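Local coordinates for ribosome hibernation protein YHBH (Vibrio cholerae serotype O1, PDB 4HEI) that probably inhibits translation in stationary phase by binding the small ribosomal subunit, and associates with 100S ribosome dimers, at residues A[21-26]-A[73-78]; A[38-43]-A[49-54]. All coordinates share one frame; numbering follows the deposited sequence.

Contact 1: residues A[21-26]-A[73-78]; sequences HSKFDK and AIDSLV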
ATOM      1  N   HIS A  21       4.839  -3.104   6.356  1.00 22.01           N
ATOM      2  CA  HIS A  21       6.096  -2.383   6.512  1.00 24.72           C
ATOM      3  C   HIS A  21       7.194  -3.023   5.672  1.00 24.57           C
ATOM      4  O   HIS A  21       7.987  -2.328   5.027  1.00 26.25           O
ATOM      5  CB  HIS A  21       6.493  -2.337   7.988  1.00 26.42           C
ATOM      6  CG  HIS A  21       5.954  -1.142   8.706  1.00 31.41           C
ATOM      7  ND1 HIS A  21       6.430   0.132   8.481  1.00 32.60           N
ATOM      8  CD2 HIS A  21       4.954  -1.016   9.610  1.00 33.92           C
ATOM      9  CE1 HIS A  21       5.746   0.992   9.216  1.00 33.95           C
ATOM     10  NE2 HIS A  21       4.844   0.322   9.910  1.00 33.33           N
ATOM     11  N   SER A  22       7.225  -4.348   5.661  1.00 25.67           N
ATOM     12  CA  SER A  22       8.217  -5.075   4.883  1.00 27.87           C
ATOM     13  C   SER A  22       8.141  -4.687   3.404  1.00 26.46           C
ATOM     14  O   SER A  22       9.157  -4.357   2.780  1.00 24.22           O
ATOM     15  CB  SER A  22       7.993  -6.583   5.043  1.00 29.17           C
ATOM     16  OG  SER A  22       8.945  -7.317   4.297  1.00 34.87           O
ATOM     17  N   LYS A  23       6.933  -4.718   2.848  1.00 25.73           N
ATOM     18  CA  LYS A  23       6.720  -4.378   1.442  1.00 25.28           C
ATOM     19  C   LYS A  23       7.158  -2.949   1.109  1.00 24.38           C
ATOM     20  O   LYS A  23       7.769  -2.710   0.068  1.00 22.35           O
ATOM     21  CB  LYS A  23       5.239  -4.547   1.076  1.00 27.42           C
ATOM     22  CG  LYS A  23       4.666  -5.921   1.387  1.00 30.95           C
ATOM     23  CD  LYS A  23       5.257  -7.008   0.501  1.00 32.94           C
ATOM     24  CE  LYS A  23       4.818  -6.837  -0.941  1.00 33.73           C
ATOM     25  NZ  LYS A  23       5.219  -7.994  -1.784  1.00 37.83           N
ATOM     26  N   PHE A  24       6.840  -1.999   1.984  1.00 23.33           N
ATOM     27  CA  PHE A  24       7.201  -0.608   1.748  1.00 25.55           C
ATOM     28  C   PHE A  24       8.683  -0.319   1.960  1.00 26.19           C
ATOM     29  O   PHE A  24       9.244   0.566   1.314  1.00 26.40           O
ATOM     30  CB  PHE A  24       6.317   0.310   2.594  1.00 27.50           C
ATOM     31  CG  PHE A  24       4.978   0.571   1.969  1.00 28.96           C
ATOM     32  CD1 PHE A  24       4.837   1.548   0.987  1.00 29.22           C
ATOM     33  CD2 PHE A  24       3.874  -0.204   2.304  1.00 29.62           C
ATOM     34  CE1 PHE A  24       3.614   1.747   0.348  1.00 29.19           C
ATOM     35  CE2 PHE A  24       2.650  -0.015   1.669  1.00 31.69           C
ATOM     36  CZ  PHE A  24       2.520   0.963   0.687  1.00 29.09           C
ATOM     37  N   ASP A  25       9.336  -1.092   2.822  1.00 24.12           N
ATOM     38  CA  ASP A  25      10.768  -0.905   3.015  1.00 23.84           C
ATOM     39  C   ASP A  25      11.501  -1.314   1.732  1.00 24.19           C
ATOM     40  O   ASP A  25      12.517  -0.721   1.381  1.00 25.06           O
ATOM     41  CB  ASP A  25      11.285  -1.726   4.201  1.00 24.20           C
ATOM     42  CG  ASP A  25      11.023  -1.049   5.530  1.00 26.41           C
ATOM     43  OD1 ASP A  25      10.719   0.160   5.528  1.00 26.31           O
ATOM     44  OD2 ASP A  25      11.137  -1.720   6.577  1.00 28.80           O
ATOM     45  N   LYS A  26      10.987  -2.317   1.027  1.00 22.60           N
ATOM     46  CA  LYS A  26      11.624  -2.746  -0.213  1.00 26.08           C
ATOM     47  C   LYS A  26      11.390  -1.692  -1.285  1.00 24.82           C
ATOM     48  O   LYS A  26      12.298  -1.311  -2.029  1.00 24.70           O
ATOM     49  CB  LYS A  26      11.049  -4.082  -0.688  1.00 27.05           C
ATOM     50  CG  LYS A  26      11.354  -5.261   0.219  1.00 30.64           C
ATOM     51  CD  LYS A  26      10.874  -6.560  -0.411  1.00 34.89           C
ATOM     52  CE  LYS A  26      11.246  -7.760   0.436  1.00 36.46           C
ATOM     53  NZ  LYS A  26      12.720  -7.851   0.634  1.00 40.42           N
ATOM     54  N   ALA A  73      -4.103  -9.641  -1.004  1.00 20.52           N
ATOM     55  CA  ALA A  73      -4.646  -8.340  -1.391  1.00 20.73           C
ATOM     56  C   ALA A  73      -3.532  -7.297  -1.325  1.00 19.51           C
ATOM     57  O   ALA A  73      -3.371  -6.481  -2.233  1.00 17.98           O
ATOM     58  CB  ALA A  73      -5.791  -7.949  -0.458  1.00 20.42           C
ATOM     59  N   ILE A  74      -2.758  -7.334  -0.245  1.00 20.18           N
ATOM     60  CA  ILE A  74      -1.660  -6.395  -0.075  1.00 20.27           C
ATOM     61  C   ILE A  74      -0.623  -6.568  -1.179  1.00 20.76           C
ATOM     62  O   ILE A  74      -0.104  -5.588  -1.704  1.00 20.01           O
ATOM     63  CB  ILE A  74      -0.999  -6.568   1.307  1.00 21.21           C
ATOM     64  CG1 ILE A  74      -2.003  -6.176   2.397  1.00 20.54           C
ATOM     65  CG2 ILE A  74       0.258  -5.709   1.407  1.00 18.69           C
ATOM     66  CD1 ILE A  74      -1.603  -6.623   3.784  1.00 21.38           C
ATOM     67  N   ASP A  75      -0.311  -7.811  -1.536  1.00 21.18           N
ATOM     68  CA  ASP A  75       0.662  -8.039  -2.600  1.00 22.83           C
ATOM     69  C   ASP A  75       0.172  -7.465  -3.910  1.00 19.77           C
ATOM     70  O   ASP A  75       0.950  -6.897  -4.672  1.00 20.19           O
ATOM     71  CB  ASP A  75       0.931  -9.530  -2.785  1.00 25.91           C
ATOM     72  CG  ASP A  75       1.734 -10.107  -1.660  1.00 32.11           C
ATOM     73  OD1 ASP A  75       2.827  -9.569  -1.390  1.00 33.92           O
ATOM     74  OD2 ASP A  75       1.274 -11.093  -1.050  1.00 34.80           O
ATOM     75  N   SER A  76      -1.116  -7.636  -4.189  1.00 20.09           N
ATOM     76  CA  SER A  76      -1.680  -7.104  -5.425  1.00 21.00           C
ATOM     77  C   SER A  76      -1.643  -5.582  -5.397  1.00 21.38           C
ATOM     78  O   SER A  76      -1.362  -4.942  -6.417  1.00 23.26           O
ATOM     79  CB  SER A  76      -3.122  -7.583  -5.609  1.00 22.68           C
ATOM     80  OG  SER A  76      -3.154  -8.988  -5.786  1.00 28.73           O
ATOM     81  N   LEU A  77      -1.924  -5.005  -4.228  1.00 19.89           N
ATOM     82  CA  LEU A  77      -1.911  -3.553  -4.082  1.00 18.67           C
ATOM     83  C   LEU A  77      -0.529  -3.005  -4.410  1.00 19.92           C
ATOM     84  O   LEU A  77      -0.397  -2.058  -5.174  1.00 17.88           O
ATOM     85  CB  LEU A  77      -2.286  -3.147  -2.651  1.00 19.12           C
ATOM     86  CG  LEU A  77      -2.073  -1.671  -2.287  1.00 18.22           C
ATOM     87  CD1 LEU A  77      -2.897  -0.779  -3.212  1.00 18.84           C
ATOM     88  CD2 LEU A  77      -2.473  -1.442  -0.827  1.00 19.38           C
ATOM     89  N   VAL A  78       0.502  -3.598  -3.815  1.00 19.58           N
ATOM     90  CA  VAL A  78       1.860  -3.140  -4.056  1.00 22.07           C
ATOM     91  C   VAL A  78       2.227  -3.224  -5.537  1.00 23.39           C
ATOM     92  O   VAL A  78       2.864  -2.318  -6.072  1.00 22.88           O
ATOM     93  CB  VAL A  78       2.869  -3.934  -3.207  1.00 24.82           C
ATOM     94  CG1 VAL A  78       4.297  -3.554  -3.583  1.00 24.04           C
ATOM     95  CG2 VAL A  78       2.618  -3.638  -1.739  1.00 21.99           C
TER
HETATM   96  O   HOH W   1       3.921  -7.142  -4.504  1.00 29.65           O

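Contact 2: residues A[38-43]-A[49-54]; sequences QVILRV and IAEATL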
ATOM      1  N   GLN A  38      -0.400   6.301   3.472  1.00 18.54           N
ATOM      2  CA  GLN A  38      -1.564   5.855   4.222  1.00 17.07           C
ATOM      3  C   GLN A  38      -1.988   4.511   3.655  1.00 16.72           C
ATOM      4  O   GLN A  38      -2.002   4.320   2.443  1.00 15.46           O
ATOM      5  CB  GLN A  38      -2.736   6.818   4.086  1.00 19.87           C
ATOM      6  CG  GLN A  38      -4.008   6.325   4.769  1.00 23.04           C
ATOM      7  CD  GLN A  38      -3.882   6.277   6.291  1.00 26.82           C
ATOM      8  OE1 GLN A  38      -3.462   7.255   6.917  1.00 28.97           O
ATOM      9  NE2 GLN A  38      -4.259   5.149   6.890  1.00 21.78           N
ATOM     10  N   VAL A  39      -2.324   3.585   4.538  1.00 15.85           N
ATOM     11  CA  VAL A  39      -2.771   2.273   4.126  1.00 16.07           C
ATOM     12  C   VAL A  39      -4.004   1.946   4.943  1.00 15.57           C
ATOM     13  O   VAL A  39      -4.047   2.200   6.144  1.00 18.04           O
ATOM     14  CB  VAL A  39      -1.692   1.177   4.386  1.00 14.30           C
ATOM     15  CG1 VAL A  39      -2.263  -0.212   4.054  1.00 17.08           C
ATOM     16  CG2 VAL A  39      -0.470   1.443   3.520  1.00 15.30           C
ATOM     17  N   ILE A  40      -5.019   1.414   4.273  1.00 14.90           N
ATOM     18  CA  ILE A  40      -6.245   1.014   4.941  1.00 16.34           C
ATOM     19  C   ILE A  40      -6.564  -0.419   4.546  1.00 17.20           C
ATOM     20  O   ILE A  40      -6.632  -0.750   3.358  1.00 17.90           O
ATOM     21  CB  ILE A  40      -7.443   1.911   4.555  1.00 17.68           C
ATOM     22  CG1 ILE A  40      -7.215   3.340   5.046  1.00 19.15           C
ATOM     23  CG2 ILE A  40      -8.720   1.372   5.187  1.00 16.28           C
ATOM     24  CD1 ILE A  40      -8.385   4.259   4.770  1.00 21.17           C
ATOM     25  N   LEU A  41      -6.755  -1.264   5.554  1.00 18.73           N
ATOM     26  CA  LEU A  41      -7.090  -2.665   5.345  1.00 19.80           C
ATOM     27  C   LEU A  41      -8.502  -2.835   5.892  1.00 20.37           C
ATOM     28  O   LEU A  41      -8.776  -2.467   7.028  1.00 21.04           O
ATOM     29  CB  LEU A  41      -6.119  -3.570   6.108  1.00 18.82           C
ATOM     30  CG  LEU A  41      -4.629  -3.338   5.811  1.00 16.91           C
ATOM     31  CD1 LEU A  41      -3.798  -4.390   6.518  1.00 20.56           C
ATOM     32  CD2 LEU A  41      -4.384  -3.387   4.317  1.00 16.56           C
ATOM     33  N   ARG A  42      -9.400  -3.361   5.072  1.00 22.73           N
ATOM     34  CA  ARG A  42     -10.765  -3.540   5.528  1.00 24.36           C
ATOM     35  C   ARG A  42     -11.447  -4.711   4.854  1.00 26.40           C
ATOM     36  O   ARG A  42     -10.970  -5.236   3.847  1.00 25.99           O
ATOM     37  CB  ARG A  42     -11.576  -2.263   5.297  1.00 25.25           C
ATOM     38  CG  ARG A  42     -11.701  -1.859   3.838  1.00 24.71           C
ATOM     39  CD  ARG A  42     -12.488  -0.561   3.685  1.00 25.02           C
ATOM     40  NE  ARG A  42     -12.501  -0.100   2.296  1.00 21.73           N
ATOM     41  CZ  ARG A  42     -13.473  -0.348   1.422  1.00 23.93           C
ATOM     42  NH1 ARG A  42     -14.543  -1.048   1.781  1.00 26.37           N
ATOM     43  NH2 ARG A  42     -13.361   0.083   0.174  1.00 23.74           N
ATOM     44  N   VAL A  43     -12.578  -5.108   5.422  1.00 27.70           N
ATOM     45  CA  VAL A  43     -13.339  -6.228   4.901  1.00 31.01           C
ATOM     46  C   VAL A  43     -14.744  -5.797   4.508  1.00 32.68           C
ATOM     47  O   VAL A  43     -15.425  -5.108   5.261  1.00 33.76           O
ATOM     48  CB  VAL A  43     -13.438  -7.357   5.954  1.00 31.08           C
ATOM     49  CG1 VAL A  43     -14.239  -8.517   5.405  1.00 31.85           C
ATOM     50  CG2 VAL A  43     -12.044  -7.814   6.357  1.00 29.71           C
ATOM     51  N   ILE A  49      -9.931  -6.071   1.484  1.00 21.75           N
ATOM     52  CA  ILE A  49      -9.536  -4.898   0.716  1.00 21.46           C
ATOM     53  C   ILE A  49      -8.342  -4.149   1.285  1.00 19.29           C
ATOM     54  O   ILE A  49      -8.290  -3.863   2.477  1.00 19.18           O
ATOM     55  CB  ILE A  49     -10.735  -3.936   0.617  1.00 22.54           C
ATOM     56  CG1 ILE A  49     -11.928  -4.685   0.008  1.00 22.87           C
ATOM     57  CG2 ILE A  49     -10.361  -2.700  -0.192  1.00 26.14           C
ATOM     58  CD1 ILE A  49     -13.233  -3.902   0.006  1.00 23.82           C
ATOM     59  N   ALA A  50      -7.378  -3.836   0.422  1.00 17.99           N
ATOM     60  CA  ALA A  50      -6.189  -3.089   0.832  1.00 17.39           C
ATOM     61  C   ALA A  50      -6.149  -1.810   0.009  1.00 15.56           C
ATOM     62  O   ALA A  50      -6.206  -1.855  -1.222  1.00 16.39           O
ATOM     63  CB  ALA A  50      -4.920  -3.911   0.581  1.00 13.93           C
ATOM     64  N   GLU A  51      -6.065  -0.676   0.700  1.00 13.08           N
ATOM     65  CA  GLU A  51      -6.033   0.634   0.071  1.00 14.39           C
ATOM     66  C   GLU A  51      -4.750   1.356   0.449  1.00 11.13           C
ATOM     67  O   GLU A  51      -4.238   1.192   1.564  1.00 14.75           O
ATOM     68  CB  GLU A  51      -7.204   1.496   0.556  1.00 12.84           C
ATOM     69  CG  GLU A  51      -8.599   0.906   0.370  1.00 13.82           C
ATOM     70  CD  GLU A  51      -9.686   1.825   0.904  1.00 16.17           C
ATOM     71  OE1 GLU A  51     -10.884   1.485   0.771  1.00 17.04           O
ATOM     72  OE2 GLU A  51      -9.348   2.892   1.462  1.00 15.79           O
ATOM     73  N   ALA A  52      -4.235   2.166  -0.469  1.00 13.55           N
ATOM     74  CA  ALA A  52      -3.029   2.937  -0.184  1.00 15.42           C
ATOM     75  C   ALA A  52      -2.945   4.234  -0.977  1.00 16.15           C
ATOM     76  O   ALA A  52      -3.367   4.311  -2.141  1.00 16.26           O
ATOM     77  CB  ALA A  52      -1.774   2.091  -0.449  1.00 16.14           C
ATOM     78  N   THR A  53      -2.405   5.259  -0.329  1.00 16.05           N
ATOM     79  CA  THR A  53      -2.192   6.549  -0.951  1.00 15.39           C
ATOM     80  C   THR A  53      -0.764   6.924  -0.605  1.00 15.74           C
ATOM     81  O   THR A  53      -0.403   6.990   0.575  1.00 15.21           O
ATOM     82  CB  THR A  53      -3.135   7.643  -0.392  1.00 13.98           C
ATOM     83  OG1 THR A  53      -4.498   7.226  -0.539  1.00 14.42           O
ATOM     84  CG2 THR A  53      -2.940   8.948  -1.155  1.00 17.23           C
ATOM     85  N   LEU A  54       0.052   7.128  -1.627  1.00 16.69           N
ATOM     86  CA  LEU A  54       1.438   7.509  -1.421  1.00 17.44           C
ATOM     87  C   LEU A  54       1.604   8.961  -1.861  1.00 18.53           C
ATOM     88  O   LEU A  54       1.219   9.336  -2.973  1.00 18.95           O
ATOM     89  CB  LEU A  54       2.374   6.622  -2.245  1.00 20.89           C
ATOM     90  CG  LEU A  54       2.204   5.099  -2.243  1.00 23.57           C
ATOM     91  CD1 LEU A  54       3.436   4.464  -2.885  1.00 23.26           C
ATOM     92  CD2 LEU A  54       2.013   4.582  -0.836  1.00 24.43           C
TER

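Contact 1: residues A[21-26]-A[73-78]
Ile74, Asp75 and Val78, on one flank of the C-terminal helix 70-91, receive Lys23 of helix 14-27. The two helices of this beta-alpha-beta-beta-beta-alpha fold lie side by side on the same face of the sheet, nearly parallel: the short segments cross at -19° with axes 11.0 Å apart, a wide spacing that a long side chain has to bridge. At the sheet-facing end, the CG2 branch of Ile74 comes within 4.4 Å of Lys23 CG, a loose apolar touch, while the same isoleucine rests on Leu41 and Ala50 of the strands below. Asp75 starts on the flank of its helix, but its carboxylate swings toward the lysine, and the two side chains meet at about a right angle. Lys23 NZ donates to Asp75 OD1 at 2.9 Å, forming a salt bridge; the exact place of OD1 is less certain. A water links the lysine to the backbone of the same residue, accepting from Lys23 NZ at 3.1 Å and donating to the carbonyl oxygen Asp75 O at 3.0 Å. One turn on, Val78 turns its CG2 branch to the aliphatic part of the lysine, touching Lys23 CB and CE, each at 4.0 Å. Bends at chi2 (-68°) and chi3 (-68°) fold the lysine chain over this methyl before its last torsion extends NZ to the carboxylate. The chemistry is therefore layered: methylene and methyl groups meet on the side nearer the sheet, whereas the charge pair and its water lie at the partly exposed outer side, where solvent would probably weaken their attraction.

Contact 2: residues A[38-43]-A[49-54]
Strands 38-43 and 49-54 run antiparallel, their segment axes 170° apart in direction and 4.5 Å at closest approach, with three pairs of backbone hydrogen bonds joining Gln38 to Thr53, Ile40 to Glu51 and Arg42 to Ile49. They are the two arms of the beta hairpin 34-44/47-56 at the centre of the four-stranded sheet. On the helix-facing side, the non-hydrogen-bonded pairs are small or apolar: Leu41 CD2 packs on Ala50 CB at 3.8 Å, and Val39 CG2 lies 4.2 Å from Ala52 CB. The opposite face mixes polar and apolar side chains. Ile40 CD1 leans against the carboxylate of Glu51, 3.7 Å from OE2. Arg42 sets out with CG between its backbone N and carbonyl carbon (chi1 62°), then runs extended to NE, reaching diagonally to Glu51. Side-on, it brings two nitrogens to the same oxygen, Glu51 OE1, both bonds lying near the guanidinium plane. The guanidinium and carboxylate planes stand 79° apart; NE comes from above the carboxylate plane, 2.7 Å from OE1, while NH2 meets OE1 nearly head-on at 2.9 Å. Over one guanidinium face sits Ile49, whose CD1 methyl approaches Arg42 NH1 to 3.6 Å.

In the fold
The two contacts form successive layers of one alpha/beta sandwich, their centres 11 Å apart. The hairpin of contact 2 lies between the helices of contact 1 in sequence and forms the middle of the floor on which both rest. Phe24 CE1 meets Leu54 CD2 at 3.5 Å beneath helix 14-27, and Leu77 CD2 fits against Ala52 CB at 3.6 Å beneath helix 70-91. A cobalt ion marks the other side of the sheet: the Glu51 side chain is about 4 Å from it, whereas Ile74 in contact 1 is about 14 Å from a cobalt. His62 and His64, the cobalt-site residues, belong to the neighbouring strand 59-67, where His64 touches Glu51.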